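Local coordinates for FMN-dependent NADH:quinone oxidoreductase 1 (Bacillus anthracis, PDB 3U7I), which probably uses FMN and NADH to reduce electrophilic quinones, protecting against thiol-specific stress, and to cleave the azo bond of aromatic azo compounds reductively, at residues Met4-Ile9 and Asn41-Gln46; Ile153-Asp158 and Ile184-Gly189; Val53-Asp58 and Glu83-Ile88; Tyr34-Ser39 and Lys216-Leu221; Ile24-His29 and Gln200-Glu205. All blocks are in the same frame, centred on the assembly; numbering follows the deposited sequence.

Contact 1 of 5, residues Met4-Ile9 and Asn41-Gln46; sequences MNKTLI and NETIEQ
K6 and E45 form a salt bridge over two parallel strands, 6-9 and 43-46, whose segment axes approach to 4.5 Å at 20°. Taken from CB outward, the lysine first meets T43: CB lies beside OG1, and CG is 3.9 Å from both OG1 and the carbonyl O of T43. CG leaves anti to the backbone N (chi1 -178°), CD comes alongside the carboxylate of E45, and a bend at chi3 turns CE and NZ onto it. NZ then reaches E45 OE2 at 2.8 Å, coming from above the carboxylate plane, 52° out of it. S94 also bonds NZ, while Q91 holds E45 OE1; both belong to helix 76-94, which covers this face.

Between the strands, the backbone bonds alternate regularly: T43 N to N5 O, T7 N to T43 O, E45 N to T7 O and I9 N to E45 O, the last 2.7 Å long and nearly straight. On the face of T7 and I9, T7 OG1 donates to E42 OE2 (2.6 Å), meeting its anti side, and is also bonded to Y34 of helix 22-37. I9 CG1 packs 3.9 Å from I44 CG2. This pairing is the strand half of a right-handed beta-alpha-beta unit of the flavodoxin-like fold. Because both charged ends and the threonine hydroxyl have partners on the covering helices, the polar groups tie the sheet edge to those helices as well as strand to strand.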
# COMPACT_ATOMS: atom_id res chain seq x y z
N MSE C 4 -8.15 7.46 25.58
CA MSE C 4 -7.93 6.98 26.93
C MSE C 4 -6.43 6.86 27.23
O MSE C 4 -5.61 7.20 26.39
CB MSE C 4 -8.61 5.62 27.08
CG MSE C 4 -9.95 5.56 26.36
SE MSE C 4 -10.80 3.83 26.58
CE MSE C 4 -9.83 3.25 28.17
N ASN C 5 -6.09 6.37 28.42
CA ASN C 5 -4.70 6.05 28.76
C ASN C 5 -4.32 4.68 28.21
O ASN C 5 -4.08 3.74 28.98
CB ASN C 5 -4.50 6.07 30.27
CG ASN C 5 -4.44 7.47 30.83
OD1 ASN C 5 -3.70 8.31 30.33
ND2 ASN C 5 -5.21 7.73 31.87
N LYS C 6 -4.27 4.57 26.89
CA LYS C 6 -4.18 3.29 26.23
C LYS C 6 -3.22 3.36 25.07
O LYS C 6 -3.29 4.30 24.27
CB LYS C 6 -5.56 2.87 25.71
CG LYS C 6 -5.56 1.49 25.05
CD LYS C 6 -6.82 1.22 24.23
CE LYS C 6 -8.06 1.16 25.10
NZ LYS C 6 -9.18 0.50 24.36
N THR C 7 -2.32 2.38 24.97
CA THR C 7 -1.41 2.26 23.84
C THR C 7 -1.88 1.13 22.94
O THR C 7 -2.28 0.08 23.43
CB THR C 7 0.03 1.94 24.32
OG1 THR C 7 0.45 2.95 25.24
CG2 THR C 7 1.01 1.89 23.15
N LEU C 8 -1.84 1.35 21.64
CA LEU C 8 -2.27 0.30 20.72
C LEU C 8 -1.12 -0.13 19.81
O LEU C 8 -0.52 0.69 19.11
CB LEU C 8 -3.48 0.77 19.89
CG LEU C 8 -4.01 -0.14 18.77
CD1 LEU C 8 -4.54 -1.47 19.31
CD2 LEU C 8 -5.07 0.59 17.94
N ILE C 9 -0.80 -1.42 19.86
CA ILE C 9 0.20 -2.00 18.97
C ILE C 9 -0.49 -2.42 17.67
O ILE C 9 -1.43 -3.23 17.69
CB ILE C 9 0.89 -3.25 19.59
CG1 ILE C 9 1.20 -3.04 21.08
CG2 ILE C 9 2.15 -3.63 18.78
CD1 ILE C 9 2.02 -1.80 21.37
N ASN C 41 -1.86 3.66 35.19
CA ASN C 41 -3.14 3.90 34.53
C ASN C 41 -3.15 3.47 33.06
O ASN C 41 -4.21 3.43 32.42
CB ASN C 41 -3.57 5.37 34.67
CG ASN C 41 -2.62 6.34 33.99
OD1 ASN C 41 -1.76 5.96 33.19
ND2 ASN C 41 -2.78 7.62 34.31
N GLU C 42 -1.97 3.15 32.53
CA GLU C 42 -1.83 2.83 31.11
C GLU C 42 -2.15 1.38 30.81
O GLU C 42 -1.62 0.47 31.45
CB GLU C 42 -0.40 3.12 30.64
CG GLU C 42 -0.21 2.97 29.13
CD GLU C 42 -0.71 4.19 28.36
OE1 GLU C 42 -0.95 5.24 29.01
OE2 GLU C 42 -0.86 4.12 27.13
N THR C 43 -3.01 1.16 29.82
CA THR C 43 -3.26 -0.19 29.33
C THR C 43 -2.74 -0.34 27.90
O THR C 43 -2.45 0.65 27.22
CB THR C 43 -4.74 -0.60 29.41
OG1 THR C 43 -5.54 0.41 28.79
CG2 THR C 43 -5.19 -0.76 30.86
N ILE C 44 -2.62 -1.57 27.45
CA ILE C 44 -2.09 -1.82 26.11
C ILE C 44 -2.90 -2.88 25.37
O ILE C 44 -3.25 -3.92 25.94
CB ILE C 44 -0.61 -2.27 26.18
CG1 ILE C 44 0.24 -1.22 26.90
CG2 ILE C 44 -0.09 -2.58 24.78
CD1 ILE C 44 1.70 -1.63 27.09
N GLU C 45 -3.22 -2.60 24.11
CA GLU C 45 -3.87 -3.58 23.25
C GLU C 45 -3.02 -3.77 22.00
O GLU C 45 -2.20 -2.91 21.67
CB GLU C 45 -5.28 -3.11 22.88
CG GLU C 45 -6.17 -2.89 24.08
CD GLU C 45 -7.55 -2.41 23.70
OE1 GLU C 45 -7.85 -2.33 22.48
OE2 GLU C 45 -8.34 -2.11 24.62
N GLN C 46 -3.21 -4.90 21.32
CA GLN C 46 -2.48 -5.18 20.09
C GLN C 46 -3.37 -5.84 19.05
O GLN C 46 -4.10 -6.79 19.34
CB GLN C 46 -1.27 -6.09 20.37
CG GLN C 46 -0.53 -6.54 19.11
CD GLN C 46 0.86 -7.07 19.41
OE1 GLN C 46 1.44 -6.74 20.45
NE2 GLN C 46 1.39 -7.90 18.52

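Contact 2 of 5, residues Ile153-Asp158 and Ile184-Gly189; sequences IYTNDD and IVRAQG
Backbone approaches backbone only where residues 188-189, following the strand, meet the irregular loop 153-158, with I153 CA 5.0 Å from G189 CA. In this flavodoxin-like fold the strand is, within this chain, an outermost one of the parallel sheet, and the loop follows its neighbour, strand 143-149.

Q188 spans the gap with its amide. CG sits between the backbone N and the carbonyl carbon (chi1 55°), and the chain beyond is extended, which carries both polar atoms to consecutive loop residues. OE1 accepts from Y154 N at 2.8 Å, with the donor 42° above the carbonyl plane, while also lying at the edge of the Y154 ring. I153 crosses the glutamine at about a right angle, and its CG1 rests 3.8 Å from G189 CA. R186 runs out extended, its CD passing beside T155 CG2 and Y154 CB, and its guanidinium pairs with E164. The other end of the Q188 amide fixes its rotation: NE2 donates to T155 OG1 over 2.7 Å, with the hydroxyl oxygen 10° out of the amide plane.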
# COMPACT_ATOMS: atom_id res chain seq x y z
N ILE C 153 19.27 1.06 3.11
CA ILE C 153 19.44 2.21 4.00
C ILE C 153 18.74 3.44 3.40
O ILE C 153 18.88 3.72 2.20
CB ILE C 153 20.93 2.49 4.27
CG1 ILE C 153 21.47 1.44 5.25
CG2 ILE C 153 21.14 3.89 4.83
CD1 ILE C 153 22.97 1.45 5.39
N TYR C 154 17.99 4.15 4.23
CA TYR C 154 17.06 5.18 3.77
C TYR C 154 17.39 6.60 4.24
O TYR C 154 16.68 7.56 3.93
CB TYR C 154 15.61 4.80 4.14
CG TYR C 154 15.15 3.62 3.33
CD1 TYR C 154 14.49 3.80 2.12
CD2 TYR C 154 15.44 2.32 3.73
CE1 TYR C 154 14.10 2.71 1.34
CE2 TYR C 154 15.05 1.23 2.97
CZ TYR C 154 14.39 1.43 1.78
OH TYR C 154 14.00 0.35 1.02
N THR C 155 18.48 6.73 4.98
CA THR C 155 18.84 7.99 5.59
C THR C 155 20.02 8.69 4.91
O THR C 155 20.66 9.57 5.50
CB THR C 155 19.12 7.79 7.08
OG1 THR C 155 19.93 6.62 7.25
CG2 THR C 155 17.82 7.62 7.85
N ASN C 156 20.31 8.31 3.66
CA ASN C 156 21.40 8.91 2.89
C ASN C 156 20.95 10.03 1.94
O ASN C 156 21.75 10.53 1.14
CB ASN C 156 22.15 7.84 2.09
CG ASN C 156 22.73 6.74 2.95
OD1 ASN C 156 23.22 6.99 4.05
ND2 ASN C 156 22.68 5.51 2.45
N ASP C 157 19.68 10.42 2.04
CA ASP C 157 19.08 11.44 1.17
C ASP C 157 19.42 11.20 -0.30
O ASP C 157 19.92 12.09 -0.99
CB ASP C 157 19.48 12.85 1.61
CG ASP C 157 18.96 13.20 3.01
OD1 ASP C 157 17.80 12.86 3.33
OD2 ASP C 157 19.72 13.82 3.79
N ASP C 158 19.14 9.98 -0.75
CA ASP C 158 19.35 9.58 -2.14
C ASP C 158 18.05 8.97 -2.65
O ASP C 158 16.98 9.27 -2.13
CB ASP C 158 20.50 8.57 -2.24
CG ASP C 158 20.30 7.37 -1.32
OD1 ASP C 158 19.23 7.27 -0.68
OD2 ASP C 158 21.21 6.51 -1.25
N ILE C 184 9.86 7.66 13.60
CA ILE C 184 10.17 6.36 13.03
C ILE C 184 11.57 5.90 13.44
O ILE C 184 12.56 6.64 13.35
CB ILE C 184 10.00 6.34 11.49
CG1 ILE C 184 10.38 4.96 10.95
CG2 ILE C 184 10.82 7.46 10.83
CD1 ILE C 184 9.93 4.70 9.53
N VAL C 185 11.64 4.67 13.94
CA VAL C 185 12.91 4.02 14.19
C VAL C 185 13.20 3.07 13.02
O VAL C 185 12.42 2.17 12.73
CB VAL C 185 12.91 3.27 15.53
CG1 VAL C 185 14.21 2.49 15.71
CG2 VAL C 185 12.70 4.27 16.69
N ARG C 186 14.32 3.31 12.33
CA ARG C 186 14.70 2.52 11.17
C ARG C 186 15.78 1.50 11.51
O ARG C 186 16.97 1.84 11.61
CB ARG C 186 15.19 3.43 10.03
CG ARG C 186 14.13 4.37 9.48
CD ARG C 186 14.66 5.12 8.26
NE ARG C 186 13.65 6.03 7.71
CZ ARG C 186 13.35 7.21 8.24
NH1 ARG C 186 13.97 7.63 9.34
NH2 ARG C 186 12.43 7.97 7.68
N ALA C 187 15.37 0.25 11.69
CA ALA C 187 16.32 -0.84 11.82
C ALA C 187 16.74 -1.22 10.40
O ALA C 187 16.38 -2.28 9.89
CB ALA C 187 15.69 -2.02 12.52
N GLN C 188 17.50 -0.32 9.78
CA GLN C 188 17.79 -0.40 8.36
C GLN C 188 19.14 -1.05 8.06
O GLN C 188 19.99 -1.18 8.95
CB GLN C 188 17.77 1.01 7.76
CG GLN C 188 18.70 1.97 8.48
CD GLN C 188 18.65 3.38 7.91
OE1 GLN C 188 17.84 3.66 7.02
NE2 GLN C 188 19.51 4.26 8.41
N GLY C 189 19.33 -1.44 6.81
CA GLY C 189 20.57 -2.04 6.36
C GLY C 189 20.78 -3.47 6.83
O GLY C 189 21.92 -3.88 7.04

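Contact 3 of 5, residues Val53-Asp58 and Glu83-Ile88; sequences VVPMID and ERMSEI
The guanidinium of R84 carries I88 CG1 on one face, 3.6 Å above its plane, over its centre, and meets V53 O at its edge. The grip is side-on, two nitrogens on one oxygen: NE at 2.8 Å and NH2 at 3.0 Å, the oxygen within about 10° of the plane. NH1 forms a salt bridge with E87 OE1, also 2.8 Å, so three nitrogens hold the group against rotation. A bend at chi2 (57°) turns the arginine forward along helix 76-94, toward E87 and I88.

P55 packs against the same helix. Its ring CG meets R84 CG at 3.7 Å, its CD meets the I88 CD1 methyl at 3.6 Å, and P55 and selenomethionine M85 run past each other in opposite directions, P55 CB touching M85 CG. The contact joins this helix to the loop after strand 43-48; Y50 and H105 of the second subunit pack on M56 and I57. V53 O thus accepts two N-H donors from one charged guanidinium, whose charge E87 probably balances.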
# COMPACT_ATOMS: atom_id res chain seq x y z
N VAL C 53 -8.80 -10.54 12.13
CA VAL C 53 -9.62 -10.21 10.97
C VAL C 53 -9.57 -8.70 10.73
O VAL C 53 -10.02 -7.92 11.57
CB VAL C 53 -11.07 -10.68 11.13
CG1 VAL C 53 -11.88 -10.39 9.87
CG2 VAL C 53 -11.11 -12.16 11.44
N VAL C 54 -8.99 -8.31 9.60
CA VAL C 54 -8.96 -6.90 9.20
C VAL C 54 -9.61 -6.83 7.83
O VAL C 54 -8.97 -7.13 6.81
CB VAL C 54 -7.51 -6.35 9.13
CG1 VAL C 54 -7.52 -4.90 8.66
CG2 VAL C 54 -6.81 -6.48 10.49
N PRO C 55 -10.91 -6.47 7.81
CA PRO C 55 -11.68 -6.47 6.56
C PRO C 55 -11.05 -5.62 5.45
O PRO C 55 -10.63 -4.48 5.64
CB PRO C 55 -13.04 -5.89 6.99
CG PRO C 55 -13.17 -6.31 8.42
CD PRO C 55 -11.77 -6.19 8.98
N MSE C 56 -11.00 -6.22 4.27
CA MSE C 56 -10.55 -5.55 3.07
C MSE C 56 -11.75 -4.87 2.40
O MSE C 56 -12.85 -5.43 2.41
CB MSE C 56 -9.99 -6.61 2.13
CG MSE C 56 -9.54 -6.11 0.81
SE MSE C 56 -9.09 -7.64 -0.27
CE MSE C 56 -10.90 -8.28 -0.69
N ILE C 57 -11.56 -3.68 1.83
CA ILE C 57 -12.61 -3.08 0.98
C ILE C 57 -12.86 -3.95 -0.27
O ILE C 57 -12.01 -4.02 -1.17
CB ILE C 57 -12.28 -1.62 0.54
CG1 ILE C 57 -12.21 -0.66 1.73
CG2 ILE C 57 -13.33 -1.11 -0.46
CD1 ILE C 57 -11.71 0.74 1.36
N ASP C 58 -14.00 -4.62 -0.31
CA ASP C 58 -14.41 -5.36 -1.51
C ASP C 58 -15.83 -4.97 -1.94
O ASP C 58 -16.42 -4.03 -1.38
CB ASP C 58 -14.29 -6.88 -1.31
CG ASP C 58 -15.06 -7.39 -0.09
OD1 ASP C 58 -16.02 -6.71 0.36
OD2 ASP C 58 -14.71 -8.47 0.43
N GLU C 83 -19.67 -4.42 11.23
CA GLU C 83 -19.54 -4.50 12.68
C GLU C 83 -18.08 -4.69 13.10
O GLU C 83 -17.61 -4.07 14.06
CB GLU C 83 -20.41 -5.63 13.24
CG GLU C 83 -21.88 -5.24 13.40
CD GLU C 83 -22.81 -6.44 13.56
OE1 GLU C 83 -22.32 -7.55 13.89
OE2 GLU C 83 -24.03 -6.27 13.36
N ARG C 84 -17.36 -5.53 12.37
CA ARG C 84 -15.93 -5.73 12.60
C ARG C 84 -15.10 -4.48 12.25
O ARG C 84 -14.17 -4.11 12.99
CB ARG C 84 -15.43 -6.97 11.84
CG ARG C 84 -13.94 -7.22 11.95
CD ARG C 84 -13.48 -7.35 13.40
NE ARG C 84 -12.03 -7.49 13.47
CZ ARG C 84 -11.28 -7.17 14.52
NH1 ARG C 84 -11.85 -6.68 15.62
NH2 ARG C 84 -9.97 -7.33 14.47
N MSE C 85 -15.42 -3.82 11.14
CA MSE C 85 -14.76 -2.56 10.79
C MSE C 85 -15.00 -1.51 11.87
O MSE C 85 -14.10 -0.75 12.23
CB MSE C 85 -15.21 -2.06 9.42
CG MSE C 85 -14.89 -3.03 8.30
SE MSE C 85 -15.34 -2.33 6.55
CE MSE C 85 -13.62 -1.53 6.06
N SER C 86 -16.22 -1.49 12.41
CA SER C 86 -16.54 -0.59 13.51
C SER C 86 -15.72 -0.88 14.78
O SER C 86 -15.24 0.06 15.44
CB SER C 86 -18.03 -0.61 13.82
OG SER C 86 -18.29 0.25 14.92
N GLU C 87 -15.57 -2.17 15.11
CA GLU C 87 -14.70 -2.59 16.23
C GLU C 87 -13.30 -2.05 16.06
O GLU C 87 -12.74 -1.46 16.98
CB GLU C 87 -14.60 -4.12 16.31
CG GLU C 87 -15.81 -4.83 16.86
CD GLU C 87 -15.62 -6.35 16.87
OE1 GLU C 87 -14.53 -6.82 16.46
OE2 GLU C 87 -16.56 -7.07 17.29
N ILE C 88 -12.71 -2.29 14.88
CA ILE C 88 -11.35 -1.84 14.59
C ILE C 88 -11.18 -0.32 14.69
O ILE C 88 -10.18 0.17 15.22
CB ILE C 88 -10.89 -2.33 13.19
CG1 ILE C 88 -10.66 -3.84 13.20
CG2 ILE C 88 -9.62 -1.60 12.79
CD1 ILE C 88 -10.39 -4.43 11.83

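Contact 4 of 5, residues Tyr34-Ser39 and Lys216-Leu221; sequences YKELIS and KYIFSL
L37 and K216 slide past each other in opposite directions, the lysine's aliphatic part lying along the leucine. In the flavodoxin-like fold this is where helix 22-37 closes against the chain that leaves helix 195-214. The nearest backbone approach is K216 CA to L37 CA, 6.4 Å, and residues 216-221 form neither helix nor strand.

L37 points its side chain into the contact: CD2 lies 3.8 Å from K216 CB, and CB is 3.9 Å from K216 CG. The leucine also rests on S211 and A214 of helix 195-214, which helps to bury it although most of the touching residues are exposed. K216 turns back over it through bends at chi2 (-85°) and chi4 (63°), and these two bends bring the ammonium back to the L37 carbonyl. The modelled separation there is too short to be trusted in detail, so the exact bond length is doubtful. I218 adds a looser flank: its CD1 stands 4.5 Å from L37 CD2 and 4.3 Å from E36 OE1. A water makes a weak and equally uncertain bond with K216 NZ, and donates to E36 O at 2.9 Å.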
# COMPACT_ATOMS: atom_id res chain seq x y z
N TYR C 34 9.27 0.07 27.56
CA TYR C 34 8.06 0.86 27.76
C TYR C 34 7.32 0.44 29.03
O TYR C 34 6.96 1.28 29.85
CB TYR C 34 7.15 0.69 26.55
CG TYR C 34 6.00 1.67 26.43
CD1 TYR C 34 6.22 3.04 26.44
CD2 TYR C 34 4.70 1.21 26.24
CE1 TYR C 34 5.15 3.95 26.29
CE2 TYR C 34 3.64 2.09 26.09
CZ TYR C 34 3.87 3.46 26.12
OH TYR C 34 2.81 4.34 25.97
N LYS C 35 7.08 -0.87 29.17
CA LYS C 35 6.33 -1.39 30.31
C LYS C 35 6.93 -1.02 31.67
O LYS C 35 6.21 -0.95 32.67
CB LYS C 35 6.14 -2.91 30.19
CG LYS C 35 5.09 -3.34 29.18
CD LYS C 35 4.82 -4.84 29.30
CE LYS C 35 4.05 -5.39 28.10
NZ LYS C 35 2.56 -5.36 28.24
N GLU C 36 8.24 -0.76 31.71
CA GLU C 36 8.92 -0.35 32.94
C GLU C 36 8.63 1.09 33.32
O GLU C 36 8.72 1.46 34.49
CB GLU C 36 10.43 -0.46 32.78
CG GLU C 36 10.99 -1.86 32.75
CD GLU C 36 12.47 -1.87 32.41
OE1 GLU C 36 13.14 -0.83 32.65
OE2 GLU C 36 12.96 -2.89 31.88
N LEU C 37 8.31 1.91 32.32
CA LEU C 37 8.20 3.35 32.53
C LEU C 37 6.76 3.89 32.60
O LEU C 37 6.52 4.92 33.23
CB LEU C 37 9.01 4.10 31.46
CG LEU C 37 10.50 3.79 31.39
CD1 LEU C 37 11.09 4.39 30.12
CD2 LEU C 37 11.24 4.29 32.62
N ILE C 38 5.82 3.20 31.96
CA ILE C 38 4.43 3.67 31.92
C ILE C 38 3.81 3.72 33.32
O ILE C 38 4.12 2.90 34.19
CB ILE C 38 3.51 2.82 30.96
CG1 ILE C 38 3.45 1.35 31.38
CG2 ILE C 38 3.96 2.94 29.51
CD1 ILE C 38 2.66 0.51 30.40
N SER C 39 2.94 4.71 33.53
CA SER C 39 2.18 4.82 34.77
C SER C 39 1.19 3.66 34.88
O SER C 39 0.88 3.01 33.88
CB SER C 39 1.45 6.16 34.83
OG SER C 39 2.37 7.24 34.92
N LYS C 216 9.42 9.62 31.06
CA LYS C 216 10.33 9.33 32.16
C LYS C 216 11.78 9.44 31.69
O LYS C 216 12.07 9.35 30.49
CB LYS C 216 10.08 7.92 32.72
CG LYS C 216 8.66 7.64 33.17
CD LYS C 216 8.42 8.10 34.60
CE LYS C 216 7.00 7.78 35.05
NZ LYS C 216 6.69 6.32 35.09
N TYR C 217 12.69 9.63 32.64
CA TYR C 217 14.11 9.58 32.33
C TYR C 217 14.72 8.51 33.23
O TYR C 217 14.53 8.53 34.44
CB TYR C 217 14.77 10.95 32.57
CG TYR C 217 16.16 11.05 31.97
CD1 TYR C 217 16.36 11.62 30.72
CD2 TYR C 217 17.27 10.57 32.66
CE1 TYR C 217 17.63 11.70 30.17
CE2 TYR C 217 18.54 10.65 32.11
CZ TYR C 217 18.71 11.22 30.87
OH TYR C 217 19.97 11.31 30.33
N ILE C 218 15.44 7.57 32.63
CA ILE C 218 16.09 6.53 33.41
C ILE C 218 17.62 6.70 33.38
O ILE C 218 18.18 7.05 32.34
CB ILE C 218 15.63 5.11 32.95
CG1 ILE C 218 16.05 4.05 33.96
CG2 ILE C 218 16.13 4.80 31.55
CD1 ILE C 218 15.27 2.77 33.81
N PHE C 219 18.27 6.49 34.52
CA PHE C 219 19.70 6.76 34.67
C PHE C 219 20.37 5.76 35.61
O PHE C 219 19.83 5.41 36.66
CB PHE C 219 19.91 8.20 35.17
CG PHE C 219 21.23 8.43 35.88
CD1 PHE C 219 22.40 8.65 35.17
CD2 PHE C 219 21.29 8.48 37.27
CE1 PHE C 219 23.61 8.89 35.82
CE2 PHE C 219 22.50 8.72 37.93
CZ PHE C 219 23.65 8.92 37.21
N SER C 220 21.55 5.29 35.22
CA SER C 220 22.35 4.42 36.08
C SER C 220 23.79 4.89 36.16
O SER C 220 24.35 5.37 35.17
CB SER C 220 22.30 2.97 35.59
OG SER C 220 21.00 2.43 35.75
N LEU C 221 24.39 4.78 37.34
CA LEU C 221 25.83 4.98 37.50
C LEU C 221 26.57 3.83 36.82
O LEU C 221 26.00 2.75 36.60
CB LEU C 221 26.20 5.04 38.97
CG LEU C 221 25.88 6.31 39.76
CD1 LEU C 221 24.39 6.59 39.80
CD2 LEU C 221 26.44 6.21 41.16
O HOH W 1 8.00 3.62 36.27

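Contact 5 of 5, residues Ile24-His29 and Gln200-Glu205; sequences IKVFKH and QNAYKE
H29 and Y203 stack face to face, ring centroids 4.1 Å apart and planes 23° from parallel. The histidine reaches across with CG anti to its own backbone N (chi1 -168°), and the ring, turned about the CB-CG bond, lays one face toward the tyrosine. Y203 CG lies over the centre of that face, with Y203 CD1 3.5 Å from H29 CG. The tyrosine starts differently: its CG is anti to the carbonyl carbon, and its second torsion turns the ring so that its face meets the imidazole while its edge points at V26 CA. The beta carbon joins the stack too, Y203 CB making a CH-pi contact 3.8 Å from the H29 ring centroid. H29 NE2 is bonded to E207, one turn further along the same helix as Y203, which helps to fix the ring's rotation.

Helices 22-37 and 195-214 lie side by side on one face of the central parallel sheet of the flavodoxin-like fold; their short segments run 9.2 Å apart at -33°. Close to the sheet, V26 CG2 packs 3.7 Å from A202 CB and CG1 touches the same methyl, V26 also resting on I147 of strand 143-149. At the other end of the tyrosine ring, Y203 OH passes 3.8 Å from K25 CB. A water donates to K25 O and makes a weak, longer bond with Y203 OH.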
# COMPACT_ATOMS: atom_id res chain seq x y z
N ILE C 24 10.38 -7.35 14.82
CA ILE C 24 9.74 -7.95 15.99
C ILE C 24 10.68 -7.96 17.22
O ILE C 24 10.24 -7.66 18.32
CB ILE C 24 9.20 -9.37 15.68
CG1 ILE C 24 8.11 -9.29 14.60
CG2 ILE C 24 8.66 -10.03 16.94
CD1 ILE C 24 7.71 -10.63 13.98
N LYS C 25 11.96 -8.27 17.01
CA LYS C 25 12.96 -8.16 18.08
C LYS C 25 13.02 -6.75 18.63
O LYS C 25 13.01 -6.55 19.84
CB LYS C 25 14.35 -8.57 17.60
CG LYS C 25 14.59 -10.06 17.62
CD LYS C 25 16.03 -10.43 17.29
CE LYS C 25 16.11 -11.90 16.92
NZ LYS C 25 17.39 -12.56 17.32
N VAL C 26 13.11 -5.77 17.73
CA VAL C 26 13.20 -4.37 18.15
C VAL C 26 11.94 -3.91 18.90
O VAL C 26 12.02 -3.21 19.90
CB VAL C 26 13.48 -3.44 16.94
CG1 VAL C 26 13.53 -1.98 17.38
CG2 VAL C 26 14.78 -3.85 16.26
N PHE C 27 10.77 -4.34 18.41
CA PHE C 27 9.50 -4.06 19.07
C PHE C 27 9.43 -4.66 20.48
O PHE C 27 8.97 -4.01 21.42
CB PHE C 27 8.32 -4.57 18.24
CG PHE C 27 7.06 -4.74 19.04
CD1 PHE C 27 6.43 -3.64 19.61
CD2 PHE C 27 6.52 -6.00 19.25
CE1 PHE C 27 5.29 -3.78 20.37
CE2 PHE C 27 5.37 -6.15 20.01
CZ PHE C 27 4.75 -5.04 20.57
N LYS C 28 9.86 -5.91 20.61
CA LYS C 28 9.82 -6.58 21.91
C LYS C 28 10.76 -5.90 22.91
O LYS C 28 10.45 -5.79 24.10
CB LYS C 28 10.14 -8.07 21.75
CG LYS C 28 9.06 -8.86 21.02
CD LYS C 28 9.67 -10.06 20.28
CE LYS C 28 9.01 -11.37 20.67
NZ LYS C 28 9.16 -11.64 22.14
N HIS C 29 11.89 -5.42 22.41
CA HIS C 29 12.80 -4.64 23.23
C HIS C 29 12.12 -3.33 23.66
O HIS C 29 12.18 -2.95 24.83
CB HIS C 29 14.10 -4.35 22.47
CG HIS C 29 15.20 -3.80 23.33
ND1 HIS C 29 15.95 -4.60 24.16
CD2 HIS C 29 15.66 -2.54 23.49
CE1 HIS C 29 16.84 -3.85 24.80
NE2 HIS C 29 16.68 -2.60 24.41
N GLN C 200 21.46 -3.56 17.91
CA GLN C 200 21.92 -2.71 19.01
C GLN C 200 21.64 -1.22 18.80
O GLN C 200 21.31 -0.51 19.75
CB GLN C 200 23.40 -2.96 19.30
CG GLN C 200 23.71 -4.36 19.82
CD GLN C 200 22.95 -4.71 21.09
OE1 GLN C 200 22.70 -3.86 21.95
NE2 GLN C 200 22.56 -5.98 21.21
N ASN C 201 21.78 -0.76 17.56
CA ASN C 201 21.46 0.63 17.26
C ASN C 201 19.96 0.92 17.41
O ASN C 201 19.58 1.96 17.95
CB ASN C 201 21.95 1.01 15.86
CG ASN C 201 23.44 1.26 15.81
OD1 ASN C 201 24.00 1.88 16.72
ND2 ASN C 201 24.10 0.77 14.76
N ALA C 202 19.14 -0.01 16.95
CA ALA C 202 17.68 0.09 17.04
C ALA C 202 17.21 -0.03 18.48
O ALA C 202 16.33 0.71 18.92
CB ALA C 202 17.02 -0.96 16.19
N TYR C 203 17.80 -0.97 19.22
CA TYR C 203 17.49 -1.10 20.64
C TYR C 203 17.68 0.23 21.37
O TYR C 203 16.83 0.61 22.18
CB TYR C 203 18.38 -2.16 21.30
CG TYR C 203 18.05 -3.59 20.91
CD1 TYR C 203 16.86 -3.92 20.28
CD2 TYR C 203 18.95 -4.62 21.19
CE1 TYR C 203 16.57 -5.24 19.93
CE2 TYR C 203 18.67 -5.93 20.84
CZ TYR C 203 17.49 -6.24 20.21
OH TYR C 203 17.22 -7.54 19.87
N LYS C 204 18.77 0.93 21.09
CA LYS C 204 19.05 2.18 21.78
C LYS C 204 18.01 3.25 21.47
O LYS C 204 17.53 3.95 22.37
CB LYS C 204 20.44 2.72 21.45
CG LYS C 204 20.85 3.90 22.33
CD LYS C 204 21.79 4.85 21.60
CE LYS C 204 21.96 6.16 22.37
NZ LYS C 204 22.59 7.22 21.53
N GLU C 205 17.66 3.38 20.20
CA GLU C 205 16.64 4.33 19.78
C GLU C 205 15.26 4.06 20.38
O GLU C 205 14.53 5.01 20.72
CB GLU C 205 16.50 4.34 18.26
CG GLU C 205 17.69 4.89 17.52
CD GLU C 205 17.33 5.21 16.09
OE1 GLU C 205 18.06 4.75 15.18
OE2 GLU C 205 16.32 5.92 15.87
O HOH W 2 14.29 -8.22 21.51

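In the fold
Contacts 1 and 2 sit at the two edges of one five-stranded parallel sheet, order 43-48, 6-11, 97-103, 143-149, 181-187, with centres 28 Å apart. Contacts 4 and 5 share helix 22-37, which follows strand 6-11 and precedes strand 43-48; their centres are 16 Å apart. Contact 1 touches both, through T7 with Y34 and I9 with F27, and contact 5 touches contact 2 through A202 with A187. Contact 3 lies on the opposite side of the chain's centre from contacts 4 and 5, its centre 36 Å from that of contact 4. Along the sequence contacts 1, 3 and 2 close in series, whereas contact 5 joins the first helix to the last, and contact 4 joins the first to the segment following the last.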